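Long-range contacts in beta-mannosidase (Trichoderma harzianum, PDB 4CVU), which probably hydrolyses beta-linked mannose residues from the non-reducing ends of mannosides and oligosaccharides, as a fungal member of glycoside hydrolase family 2: residues A[85-90]-A[207-212]; A[103-108]-A[215-220]; A[107-112]-A[135-140]; A[116-121]-A[152-157]. All blocks are in the same frame, centred on the assembly; numbering follows the deposited sequence.

Contact 1 (A[85-90]-A[207-212]); sequences QNWTYT and SPVGPW. With NAG (2-acetamido-2-deoxy-beta-D-glucopyranose), chain C.
Tyr-89 and Pro-211 make the main contact, a CH-pi interaction in which the proline CD stands over one face of the phenol ring. CD lies 3.5 Å from the centroid of the Tyr-89 ring and only 7° off its normal, so it sits almost exactly above the middle. Pro-211 CG slides out beside it, 3.9 Å from Tyr-89 CD2.

Van der Waals contacts flank this pair. Gly-210 CA lies 4.1 Å from Tyr-89 CE1, at backbone angles that a residue with a side chain could hardly adopt. At the other end, Val-209 sets CG1 anti to its carbonyl carbon (chi1 -62°), which leaves CG2 between N and carbonyl carbon, 4.2 Å from Trp-87 CD1.

Polar groups are satisfied elsewhere: Tyr-89 OH bonds to Asp-60, and Trp-87 NE1 to the carbonyl of Ile-82. Asn-86, on the strand side away from the 207-212 loop, carries an N-linked glycan through a 1.4 Å bond from ND2 to C1 of the first sugar.

Without the phenol ring of Tyr-89, as with an alanine here, Pro-211 CD would probably lose its aromatic face and Asp-60 its hydroxyl partner.

With no hydrogen bond between the segments, the buried 207-212 loop is held against strand 87-91 of this galactose-binding-like domain by shape and CH-pi packing, while polar ends and sugar point to other partners.

Contact 2 (A[103-108]-A[215-220]); sequences IATWLV and GRIVQL
Ala-104 and Leu-220 open an antiparallel ladder of six backbone hydrogen bonds, continued by the pairs Trp-106 with Val-218 and Val-108 with Arg-216. The bond from Trp-106 N to Val-218 O is nearly straight, at 2.8 Å and 175°. At the Val-108 pair both donors approach nearly along the C=O axis.

One side-chain bond joins the ladder. Gln-219 NE2 donates a hydrogen bond to Thr-105 OG1 at 3.0 Å, with the hydroxyl oxygen lying in the amide plane. These two side chains run side by side from a non-hydrogen-bonded pair, and NE2 also reaches the carbonyl of Ser-98, so its rotation is fixed from two directions.

Apolar packing fills both faces. On the face of Thr-105 and Leu-107, Ile-217 sends CG2 to 3.8 Å from Thr-105 CG2 and CG1 to 3.8 Å from Leu-107 CD2. On the other, Val-108 CG2 meets Val-218 CG2 at 3.9 Å, and Leu-220 CD1 comes to 4.1 Å from Trp-106 CD1. Arg-216, bent at chi2 and chi3, folds back so that Val-108 CG1 touches its guanidinium at the edge, 3.3 Å from NH1; its charge pairs with Asp-110.

The two strands are the central pair of a four-stranded antiparallel sheet, between 29-32 and 135-138. Leu-143 of helix 140-145 packs on Thr-105 and Gln-219, whereas the Trp-106, Val-108 and Leu-220 face meets Leu-261 of strand 252-261, with Tyr-227 of strand 227-237 against Val-218 and Leu-220.

Contact 3 (A[107-112]-A[135-140]); sequences LVFDGL and WFYDVS
Phe-109 and Tyr-137 leave the same face of the sheet, and both set CG beside the backbone N and anti to the carbonyl carbon (chi1 -64° and -57°), which turns the two rings so that their edges meet there. Phe-109 CE2 lies 4.1 Å from Tyr-137 CD2, each near the plane of the other ring, and the side chains cross at about a right angle. Phe-136 takes the rarer setting, CG between N and carbonyl carbon (chi1 45°); its CB rests 3.4 Å from Leu-107 O while its ring leads away from 107-112, to the side of Trp-106.

The pairing joins strand 103-109 to 135-138, the edge strand of one sheet in the beta-sandwich of the galactose-binding-like domain found in family 2 glycosidases. Leu-107 with Tyr-137 and Phe-109 with Trp-135 are hydrogen-bonded antiparallel pairs. The shortest of their four bonds, from Phe-109 N to Trp-135 O, is 2.7 Å, and Val-108 with Phe-136 forms the non-hydrogen-bonded pair between them.

At one end of the ladder Val-139, just before helix 140-145, places CG1 3.7 Å from Leu-107 CD1 and lies across the leucine's branch. Leu-107 and Phe-109 pack on Val-118, and Val-139 on Phe-120, of strand 116-120. At the other end Leu-112 CD1 comes near Trp-135 CD1, whose indole NE1 bonds to the carbonyl of Asn-130.

Beyond the ladder an Asx turn leads into the helix: Asp-138 OD1 accepts from Ser-140 N at 3.1 Å and, on its syn lone pair, from Ser-140 OG at 2.9 Å.

Contact 4 (A[116-121]-A[152-157]); sequences ATVKFC and LSINFG. With NAG (2-acetamido-2-deoxy-beta-D-glucopyranose), chain C; NAG (2-acetamido-2-deoxy-beta-D-glucopyranose), chain B.
Val-118, Leu-152, Ala-116 and Ile-154 form the apolar centre on the inward face of these two antiparallel strands. Leu-152 has CG opposite its backbone N (chi1 174°), and its CD1 reaches across the ladder to 3.8 Å from Val-118 CG1. Ala-116 CB fits between two neighbours, 3.8 Å from Ile-154 CG2 and 3.9 Å from Phe-156 CD1. Phe-120 CD1 lies against Leu-152 CB at the far end.

Four backbone hydrogen bonds join the Thr-117 with Asn-155 and Lys-119 with Ser-153 pairs, whose side chains point outward. A water donates to Thr-117 O and is hydrogen-bonded to Ser-153 OG.

The first sugar of the glycan on Asn-86 lies on this outward face, at the Ala-116 and Gly-157 end. Asn-155 ND2 donates to its acetamido O7 at 2.8 Å in a straight bond (168°), while Thr-117 OG1 donates to O6 at 2.9 Å. The O6 hydroxyl in turn donates a hydrogen bond to Asn-155 O, which thus accepts from both the sugar and Thr-117 N. Asn-155 OD1 receives Asn-86 ND2, the glycosylated nitrogen itself.

Were the Asn-155 amide cut back to an alanine, O7 and Asn-86 ND2 would probably lose these partners and the acetamido group be freer to turn.

The strand pair is thus two-sided: apolar toward the sandwich core, and polar outward, where side chains and backbone hold the innermost sugar closely against the sheet.

In the fold
All four are buried contacts of the N-terminal galactose-binding-like sandwich, contact 3 on the outermost strand 135-138 and contact 4 with the glycan on its outward face. Contacts 2 and 3 share strand 103-109 and build one sheet; the Arg-216 to Asp-110 salt bridge ties them together. Contact 4 lies in the facing sheet, where strand 152-156 pairs with strand 87-91 of contact 1. Between the sheets, Leu-107, shared by contacts 2 and 3, meets Val-118 and Leu-152, and Phe-109 of contact 3 meets Val-118 and Ile-154. Contact 1 differs in kind, a loop packed on a strand without bridging hydrogen bonds. Contacts 1 and 4 share the Asn-86 glycan, whereas contact 2 turns apolar groups to strand 252-261.

Contact 1 (A[85-90]-A[207-212])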
# COMPACT_ATOMS: atom_id res chain seq x y z
N GLN A 85 1.27 1.40 26.73
CA GLN A 85 2.45 1.28 27.59
C GLN A 85 3.32 2.54 27.73
O GLN A 85 3.16 3.49 27.00
CB GLN A 85 3.32 0.13 27.14
CG GLN A 85 4.05 0.39 25.87
CD GLN A 85 4.84 -0.81 25.41
OE1 GLN A 85 5.88 -1.07 25.95
NE2 GLN A 85 4.35 -1.52 24.42
N ASN A 86 4.22 2.55 28.70
CA ASN A 86 5.22 3.61 28.88
C ASN A 86 6.34 3.65 27.86
O ASN A 86 6.79 2.64 27.41
CB ASN A 86 5.88 3.56 30.26
CG ASN A 86 4.97 3.98 31.40
OD1 ASN A 86 3.81 3.69 31.41
ND2 ASN A 86 5.53 4.67 32.37
N TRP A 87 6.81 4.83 27.53
CA TRP A 87 7.99 5.01 26.68
C TRP A 87 8.94 5.95 27.37
O TRP A 87 8.56 7.00 27.81
CB TRP A 87 7.59 5.56 25.28
CG TRP A 87 6.78 4.55 24.58
CD1 TRP A 87 5.42 4.40 24.67
CD2 TRP A 87 7.27 3.47 23.79
NE1 TRP A 87 5.03 3.31 23.94
CE2 TRP A 87 6.14 2.71 23.39
CE3 TRP A 87 8.54 3.07 23.36
CZ2 TRP A 87 6.25 1.57 22.58
CZ3 TRP A 87 8.65 1.97 22.53
CH2 TRP A 87 7.50 1.22 22.15
N THR A 88 10.21 5.59 27.42
CA THR A 88 11.17 6.41 28.10
C THR A 88 12.21 6.92 27.12
O THR A 88 12.83 6.12 26.37
CB THR A 88 11.83 5.63 29.28
OG1 THR A 88 10.83 5.34 30.27
CG2 THR A 88 12.96 6.42 29.90
N TYR A 89 12.38 8.24 27.14
CA TYR A 89 13.43 8.95 26.37
C TYR A 89 14.66 9.14 27.27
O TYR A 89 14.58 9.81 28.30
CB TYR A 89 12.90 10.30 25.88
CG TYR A 89 12.06 10.20 24.61
CD1 TYR A 89 10.79 9.63 24.64
CD2 TYR A 89 12.54 10.67 23.40
CE1 TYR A 89 10.04 9.51 23.48
CE2 TYR A 89 11.80 10.58 22.25
CZ TYR A 89 10.55 10.00 22.27
OH TYR A 89 9.82 9.89 21.08
N THR A 90 15.79 8.55 26.89
CA THR A 90 17.00 8.61 27.73
C THR A 90 18.16 9.17 26.93
O THR A 90 18.44 8.68 25.84
CB THR A 90 17.39 7.19 28.19
OG1 THR A 90 16.29 6.64 28.91
CG2 THR A 90 18.65 7.21 29.08
N SER A 207 -2.91 8.45 20.68
CA SER A 207 -2.43 8.87 22.00
C SER A 207 -0.89 8.86 22.10
O SER A 207 -0.33 8.18 22.97
CB SER A 207 -2.99 7.96 23.08
OG SER A 207 -2.46 8.34 24.34
N PRO A 208 -0.23 9.69 21.28
CA PRO A 208 1.24 9.74 21.26
C PRO A 208 1.80 10.43 22.49
O PRO A 208 1.07 11.18 23.20
CB PRO A 208 1.52 10.52 19.99
CG PRO A 208 0.35 11.46 19.88
CD PRO A 208 -0.80 10.56 20.25
N VAL A 209 3.06 10.12 22.79
CA VAL A 209 3.75 10.68 23.95
C VAL A 209 5.18 10.96 23.57
O VAL A 209 5.73 10.28 22.69
CB VAL A 209 3.74 9.79 25.20
CG1 VAL A 209 2.30 9.56 25.69
CG2 VAL A 209 4.41 8.45 24.95
N GLY A 210 5.76 11.95 24.23
CA GLY A 210 7.16 12.31 24.01
C GLY A 210 7.43 13.78 24.23
O GLY A 210 6.50 14.56 24.53
N PRO A 211 8.70 14.18 24.05
CA PRO A 211 9.09 15.56 24.14
C PRO A 211 8.62 16.25 22.87
O PRO A 211 9.34 16.34 21.89
CB PRO A 211 10.62 15.48 24.25
CG PRO A 211 10.98 14.29 23.46
CD PRO A 211 9.84 13.32 23.66
N TRP A 212 7.39 16.73 22.90
CA TRP A 212 6.73 17.19 21.70
C TRP A 212 7.07 18.60 21.27
O TRP A 212 6.71 19.02 20.20
CB TRP A 212 5.22 17.03 21.86
CG TRP A 212 4.55 18.11 22.52
CD1 TRP A 212 4.49 18.36 23.85
CD2 TRP A 212 3.76 19.11 21.89
NE1 TRP A 212 3.72 19.46 24.09
CE2 TRP A 212 3.25 19.93 22.89
CE3 TRP A 212 3.43 19.39 20.57
CZ2 TRP A 212 2.46 21.02 22.62
CZ3 TRP A 212 2.61 20.45 20.31
CH2 TRP A 212 2.16 21.27 21.32
C1 NAG C . 4.86 5.13 33.52
C2 NAG C . 5.65 4.62 34.75
C3 NAG C . 5.08 5.21 36.03
C4 NAG C . 4.89 6.73 35.94
C5 NAG C . 4.20 7.14 34.61
C6 NAG C . 4.17 8.67 34.41
C7 NAG C . 6.68 2.44 34.48
C8 NAG C . 6.60 0.95 34.58
N2 NAG C . 5.63 3.17 34.84
O3 NAG C . 5.96 4.89 37.10
O4 NAG C . 4.09 7.14 37.04
O5 NAG C . 4.84 6.54 33.50
O6 NAG C . 5.46 9.19 34.11
O7 NAG C . 7.70 2.95 34.06

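Contact 2 (A[103-108]-A[215-220])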
# COMPACT_ATOMS: atom_id res chain seq x y z
N ILE A 103 26.77 28.28 40.35
CA ILE A 103 25.97 28.16 39.12
C ILE A 103 24.64 27.44 39.34
O ILE A 103 24.58 26.44 40.04
CB ILE A 103 26.83 27.47 38.03
CG1 ILE A 103 27.71 28.53 37.35
CG2 ILE A 103 25.97 26.76 37.00
CD1 ILE A 103 28.91 27.96 36.65
N ALA A 104 23.58 27.96 38.75
CA ALA A 104 22.27 27.32 38.81
C ALA A 104 22.01 26.60 37.47
O ALA A 104 22.14 27.21 36.41
CB ALA A 104 21.17 28.34 39.08
N THR A 105 21.65 25.32 37.55
CA THR A 105 21.38 24.51 36.37
C THR A 105 19.90 24.19 36.31
O THR A 105 19.38 23.53 37.20
CB THR A 105 22.19 23.20 36.40
OG1 THR A 105 23.59 23.50 36.50
CG2 THR A 105 21.96 22.37 35.13
N TRP A 106 19.24 24.64 35.24
CA TRP A 106 17.81 24.41 35.02
C TRP A 106 17.53 23.52 33.80
O TRP A 106 18.23 23.58 32.80
CB TRP A 106 17.09 25.74 34.81
CG TRP A 106 17.05 26.61 36.02
CD1 TRP A 106 18.01 27.50 36.43
CD2 TRP A 106 16.00 26.68 36.99
NE1 TRP A 106 17.62 28.13 37.59
CE2 TRP A 106 16.39 27.64 37.96
CE3 TRP A 106 14.77 26.03 37.14
CZ2 TRP A 106 15.59 27.96 39.07
CZ3 TRP A 106 13.97 26.34 38.22
CH2 TRP A 106 14.39 27.30 39.19
N LEU A 107 16.49 22.70 33.92
CA LEU A 107 15.87 22.06 32.76
C LEU A 107 14.69 22.93 32.36
O LEU A 107 13.84 23.26 33.19
CB LEU A 107 15.37 20.65 33.10
CG LEU A 107 16.39 19.66 33.64
CD1 LEU A 107 15.73 18.33 33.97
CD2 LEU A 107 17.51 19.47 32.64
N VAL A 108 14.64 23.30 31.09
CA VAL A 108 13.49 24.04 30.56
C VAL A 108 12.86 23.24 29.43
O VAL A 108 13.52 22.96 28.44
CB VAL A 108 13.87 25.45 30.08
CG1 VAL A 108 12.62 26.20 29.63
CG2 VAL A 108 14.56 26.24 31.20
N GLY A 215 13.26 21.92 24.01
CA GLY A 215 13.70 21.93 25.39
C GLY A 215 15.19 22.14 25.47
O GLY A 215 15.92 21.92 24.51
N ARG A 216 15.66 22.55 26.63
CA ARG A 216 17.09 22.78 26.80
C ARG A 216 17.53 22.82 28.24
O ARG A 216 16.71 22.84 29.13
CB ARG A 216 17.54 24.01 26.02
CG ARG A 216 17.37 25.35 26.67
CD ARG A 216 15.97 25.91 26.73
NE ARG A 216 15.28 25.98 25.46
CZ ARG A 216 13.97 26.16 25.36
NH1 ARG A 216 13.25 26.31 26.44
NH2 ARG A 216 13.38 26.13 24.20
N ILE A 217 18.84 22.80 28.44
CA ILE A 217 19.42 22.99 29.76
C ILE A 217 20.05 24.37 29.84
O ILE A 217 20.75 24.77 28.93
CB ILE A 217 20.50 21.96 30.09
CG1 ILE A 217 19.97 20.55 29.91
CG2 ILE A 217 20.90 22.10 31.54
CD1 ILE A 217 21.03 19.47 29.97
N VAL A 218 19.73 25.10 30.91
CA VAL A 218 20.25 26.46 31.09
C VAL A 218 21.12 26.51 32.34
O VAL A 218 20.64 26.19 33.43
CB VAL A 218 19.11 27.47 31.23
CG1 VAL A 218 19.65 28.90 31.28
CG2 VAL A 218 18.11 27.33 30.11
N GLN A 219 22.40 26.88 32.18
CA GLN A 219 23.30 27.15 33.30
C GLN A 219 23.52 28.66 33.50
O GLN A 219 24.05 29.35 32.62
CB GLN A 219 24.63 26.41 33.15
CG GLN A 219 24.60 25.09 33.90
CD GLN A 219 25.94 24.38 33.93
OE1 GLN A 219 26.80 24.59 33.07
NE2 GLN A 219 26.11 23.52 34.93
N LEU A 220 23.09 29.14 34.66
CA LEU A 220 23.12 30.57 35.01
C LEU A 220 24.15 30.83 36.10
O LEU A 220 24.09 30.21 37.16
CB LEU A 220 21.76 31.03 35.52
CG LEU A 220 20.58 30.77 34.60
CD1 LEU A 220 19.31 31.21 35.31
CD2 LEU A 220 20.75 31.47 33.26

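Contact 3 (A[107-112]-A[135-140])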
# COMPACT_ATOMS: atom_id res chain seq x y z
N LEU A 107 16.49 22.70 33.92
CA LEU A 107 15.87 22.06 32.76
C LEU A 107 14.69 22.93 32.36
O LEU A 107 13.84 23.26 33.19
CB LEU A 107 15.37 20.65 33.10
CG LEU A 107 16.39 19.66 33.64
CD1 LEU A 107 15.73 18.33 33.97
CD2 LEU A 107 17.51 19.47 32.64
N VAL A 108 14.64 23.30 31.09
CA VAL A 108 13.49 24.04 30.56
C VAL A 108 12.86 23.24 29.43
O VAL A 108 13.52 22.96 28.44
CB VAL A 108 13.87 25.45 30.08
CG1 VAL A 108 12.62 26.20 29.63
CG2 VAL A 108 14.56 26.24 31.20
N PHE A 109 11.59 22.90 29.60
CA PHE A 109 10.83 22.08 28.64
C PHE A 109 9.66 22.87 28.10
O PHE A 109 8.73 23.21 28.84
CB PHE A 109 10.30 20.81 29.31
CG PHE A 109 11.38 19.86 29.79
CD1 PHE A 109 12.16 19.17 28.88
CD2 PHE A 109 11.56 19.63 31.15
CE1 PHE A 109 13.13 18.28 29.30
CE2 PHE A 109 12.54 18.74 31.58
CZ PHE A 109 13.33 18.07 30.66
N ASP A 110 9.69 23.19 26.82
CA ASP A 110 8.58 23.94 26.23
C ASP A 110 7.34 23.06 25.99
O ASP A 110 6.21 23.59 25.82
CB ASP A 110 9.01 24.64 24.94
CG ASP A 110 10.01 25.76 25.18
OD1 ASP A 110 10.39 26.04 26.34
OD2 ASP A 110 10.45 26.34 24.19
N GLY A 111 7.51 21.73 26.02
CA GLY A 111 6.35 20.84 25.96
C GLY A 111 6.69 19.37 26.12
O GLY A 111 7.56 18.85 25.42
N LEU A 112 6.00 18.72 27.06
CA LEU A 112 6.14 17.30 27.27
C LEU A 112 4.74 16.70 27.25
O LEU A 112 3.83 17.21 27.87
CB LEU A 112 6.82 16.99 28.60
CG LEU A 112 8.22 17.57 28.80
CD1 LEU A 112 8.56 17.49 30.26
CD2 LEU A 112 9.27 16.86 27.94
N TRP A 135 7.59 23.62 31.42
CA TRP A 135 8.04 23.15 32.72
C TRP A 135 9.51 23.47 32.89
O TRP A 135 10.28 23.38 31.93
CB TRP A 135 7.81 21.63 32.84
CG TRP A 135 6.36 21.18 32.70
CD1 TRP A 135 5.78 20.61 31.60
CD2 TRP A 135 5.33 21.24 33.70
NE1 TRP A 135 4.46 20.32 31.85
CE2 TRP A 135 4.16 20.70 33.13
CE3 TRP A 135 5.28 21.68 35.03
CZ2 TRP A 135 2.95 20.61 33.83
CZ3 TRP A 135 4.08 21.58 35.72
CH2 TRP A 135 2.94 21.06 35.12
N PHE A 136 9.91 23.84 34.11
CA PHE A 136 11.31 24.08 34.44
C PHE A 136 11.67 23.57 35.85
O PHE A 136 10.89 23.70 36.78
CB PHE A 136 11.65 25.55 34.33
CG PHE A 136 10.62 26.45 34.95
CD1 PHE A 136 9.52 26.86 34.23
CD2 PHE A 136 10.76 26.87 36.25
CE1 PHE A 136 8.57 27.68 34.79
CE2 PHE A 136 9.81 27.69 36.83
CZ PHE A 136 8.71 28.09 36.08
N TYR A 137 12.84 22.95 35.96
CA TYR A 137 13.26 22.25 37.16
C TYR A 137 14.71 22.58 37.47
O TYR A 137 15.56 22.57 36.60
CB TYR A 137 13.10 20.74 36.98
CG TYR A 137 11.69 20.31 36.61
CD1 TYR A 137 10.66 20.39 37.54
CD2 TYR A 137 11.39 19.81 35.33
CE1 TYR A 137 9.37 20.01 37.23
CE2 TYR A 137 10.10 19.41 35.01
CZ TYR A 137 9.09 19.53 35.95
OH TYR A 137 7.81 19.15 35.65
N ASP A 138 14.97 22.91 38.74
CA ASP A 138 16.32 23.22 39.20
C ASP A 138 17.03 21.91 39.53
O ASP A 138 16.68 21.24 40.50
CB ASP A 138 16.25 24.14 40.43
CG ASP A 138 17.61 24.75 40.79
OD1 ASP A 138 18.67 24.12 40.52
OD2 ASP A 138 17.60 25.86 41.37
N VAL A 139 18.02 21.54 38.73
CA VAL A 139 18.76 20.28 38.94
C VAL A 139 20.17 20.48 39.52
O VAL A 139 21.02 19.58 39.44
CB VAL A 139 18.86 19.42 37.65
CG1 VAL A 139 17.48 19.03 37.16
CG2 VAL A 139 19.64 20.13 36.55
N SER A 140 20.41 21.64 40.13
CA SER A 140 21.74 21.97 40.63
C SER A 140 22.29 20.91 41.58
O SER A 140 23.45 20.50 41.46
CB SER A 140 21.74 23.34 41.31
OG SER A 140 21.60 24.36 40.35
O HOH W 1 3.36 17.42 30.77

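Contact 4 (A[116-121]-A[152-157])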
# COMPACT_ATOMS: atom_id res chain seq x y z
N ALA A 116 4.65 12.47 32.71
CA ALA A 116 6.05 12.07 32.60
C ALA A 116 6.73 12.07 33.98
O ALA A 116 6.27 12.68 34.94
CB ALA A 116 6.78 13.01 31.65
N THR A 117 7.84 11.36 34.06
CA THR A 117 8.66 11.36 35.25
C THR A 117 10.06 11.76 34.78
O THR A 117 10.69 11.01 34.04
CB THR A 117 8.67 9.98 35.93
OG1 THR A 117 7.33 9.63 36.30
CG2 THR A 117 9.55 9.97 37.19
N VAL A 118 10.51 12.94 35.17
CA VAL A 118 11.80 13.45 34.73
C VAL A 118 12.86 13.09 35.77
O VAL A 118 12.65 13.32 36.97
CB VAL A 118 11.76 14.99 34.56
CG1 VAL A 118 13.08 15.51 34.00
CG2 VAL A 118 10.60 15.40 33.66
N LYS A 119 13.98 12.53 35.31
CA LYS A 119 15.10 12.16 36.16
C LYS A 119 16.40 12.73 35.64
O LYS A 119 16.67 12.71 34.45
CB LYS A 119 15.28 10.64 36.26
CG LYS A 119 14.25 9.94 37.11
CD LYS A 119 14.68 8.50 37.38
CE LYS A 119 13.50 7.65 37.82
NZ LYS A 119 13.92 6.42 38.55
N PHE A 120 17.23 13.21 36.56
CA PHE A 120 18.52 13.79 36.22
C PHE A 120 19.54 13.19 37.20
O PHE A 120 19.42 13.34 38.43
CB PHE A 120 18.47 15.32 36.30
CG PHE A 120 19.65 16.00 35.67
CD1 PHE A 120 19.73 16.16 34.31
CD2 PHE A 120 20.69 16.47 36.45
CE1 PHE A 120 20.81 16.79 33.72
CE2 PHE A 120 21.78 17.09 35.86
CZ PHE A 120 21.84 17.26 34.50
N CYS A 121 20.53 12.51 36.63
CA CYS A 121 21.45 11.66 37.39
C CYS A 121 20.68 10.77 38.36
O CYS A 121 20.97 10.75 39.56
CB CYS A 121 22.49 12.51 38.13
SG CYS A 121 23.90 11.52 38.70
N LEU A 152 19.91 12.41 31.52
CA LEU A 152 18.53 12.88 31.61
C LEU A 152 17.61 11.84 31.01
O LEU A 152 17.83 11.42 29.87
CB LEU A 152 18.38 14.19 30.84
CG LEU A 152 16.97 14.77 30.70
CD1 LEU A 152 16.31 15.01 32.05
CD2 LEU A 152 17.09 16.08 29.93
N SER A 153 16.61 11.41 31.77
CA SER A 153 15.63 10.49 31.27
C SER A 153 14.24 11.00 31.57
O SER A 153 14.03 11.63 32.62
CB SER A 153 15.82 9.08 31.84
OG SER A 153 15.30 8.99 33.14
N ILE A 154 13.32 10.73 30.65
CA ILE A 154 11.94 11.16 30.75
C ILE A 154 11.01 9.98 30.47
O ILE A 154 10.83 9.54 29.31
CB ILE A 154 11.63 12.32 29.77
CG1 ILE A 154 12.77 13.35 29.78
CG2 ILE A 154 10.32 13.00 30.16
CD1 ILE A 154 12.62 14.42 28.73
N ASN A 155 10.43 9.44 31.52
CA ASN A 155 9.59 8.26 31.40
C ASN A 155 8.14 8.69 31.21
O ASN A 155 7.54 9.19 32.14
CB ASN A 155 9.77 7.38 32.65
CG ASN A 155 8.96 6.10 32.60
OD1 ASN A 155 8.21 5.86 31.68
ND2 ASN A 155 9.13 5.27 33.63
N PHE A 156 7.62 8.51 29.99
CA PHE A 156 6.26 8.93 29.61
C PHE A 156 5.23 7.84 29.85
O PHE A 156 5.41 6.70 29.41
CB PHE A 156 6.20 9.37 28.14
CG PHE A 156 6.99 10.60 27.82
CD1 PHE A 156 6.42 11.87 27.94
CD2 PHE A 156 8.30 10.52 27.37
CE1 PHE A 156 7.16 13.01 27.65
CE2 PHE A 156 9.03 11.65 27.08
CZ PHE A 156 8.47 12.90 27.21
N GLY A 157 4.14 8.16 30.56
CA GLY A 157 3.11 7.18 30.87
C GLY A 157 2.25 6.77 29.70
O GLY A 157 2.21 7.44 28.66
C1 NAG C . 4.86 5.13 33.52
C2 NAG C . 5.65 4.62 34.75
C3 NAG C . 5.08 5.21 36.03
C4 NAG C . 4.89 6.73 35.94
C5 NAG C . 4.20 7.14 34.61
C6 NAG C . 4.17 8.67 34.41
C7 NAG C . 6.68 2.44 34.48
C8 NAG C . 6.60 0.95 34.58
N2 NAG C . 5.63 3.17 34.84
O3 NAG C . 5.96 4.89 37.10
O4 NAG C . 4.09 7.14 37.04
O5 NAG C . 4.84 6.54 33.50
O6 NAG C . 5.46 9.19 34.11
O7 NAG C . 7.70 2.95 34.06
C1 NAG B . 4.78 8.12 37.85
C2 NAG B . 3.77 8.90 38.70
C3 NAG B . 4.47 9.93 39.60
C4 NAG B . 5.64 9.31 40.35
C5 NAG B . 6.54 8.55 39.36
C6 NAG B . 7.71 7.88 40.07
C7 NAG B . 1.57 9.27 37.63
C8 NAG B . 1.01 8.03 38.18
N2 NAG B . 2.82 9.60 37.88
O3 NAG B . 3.55 10.52 40.48
O4 NAG B . 6.35 10.37 40.96
O5 NAG B . 5.78 7.56 38.70
O6 NAG B . 7.13 6.88 40.86
O7 NAG B . 0.87 9.98 36.89
O HOH W 2 12.81 9.06 34.16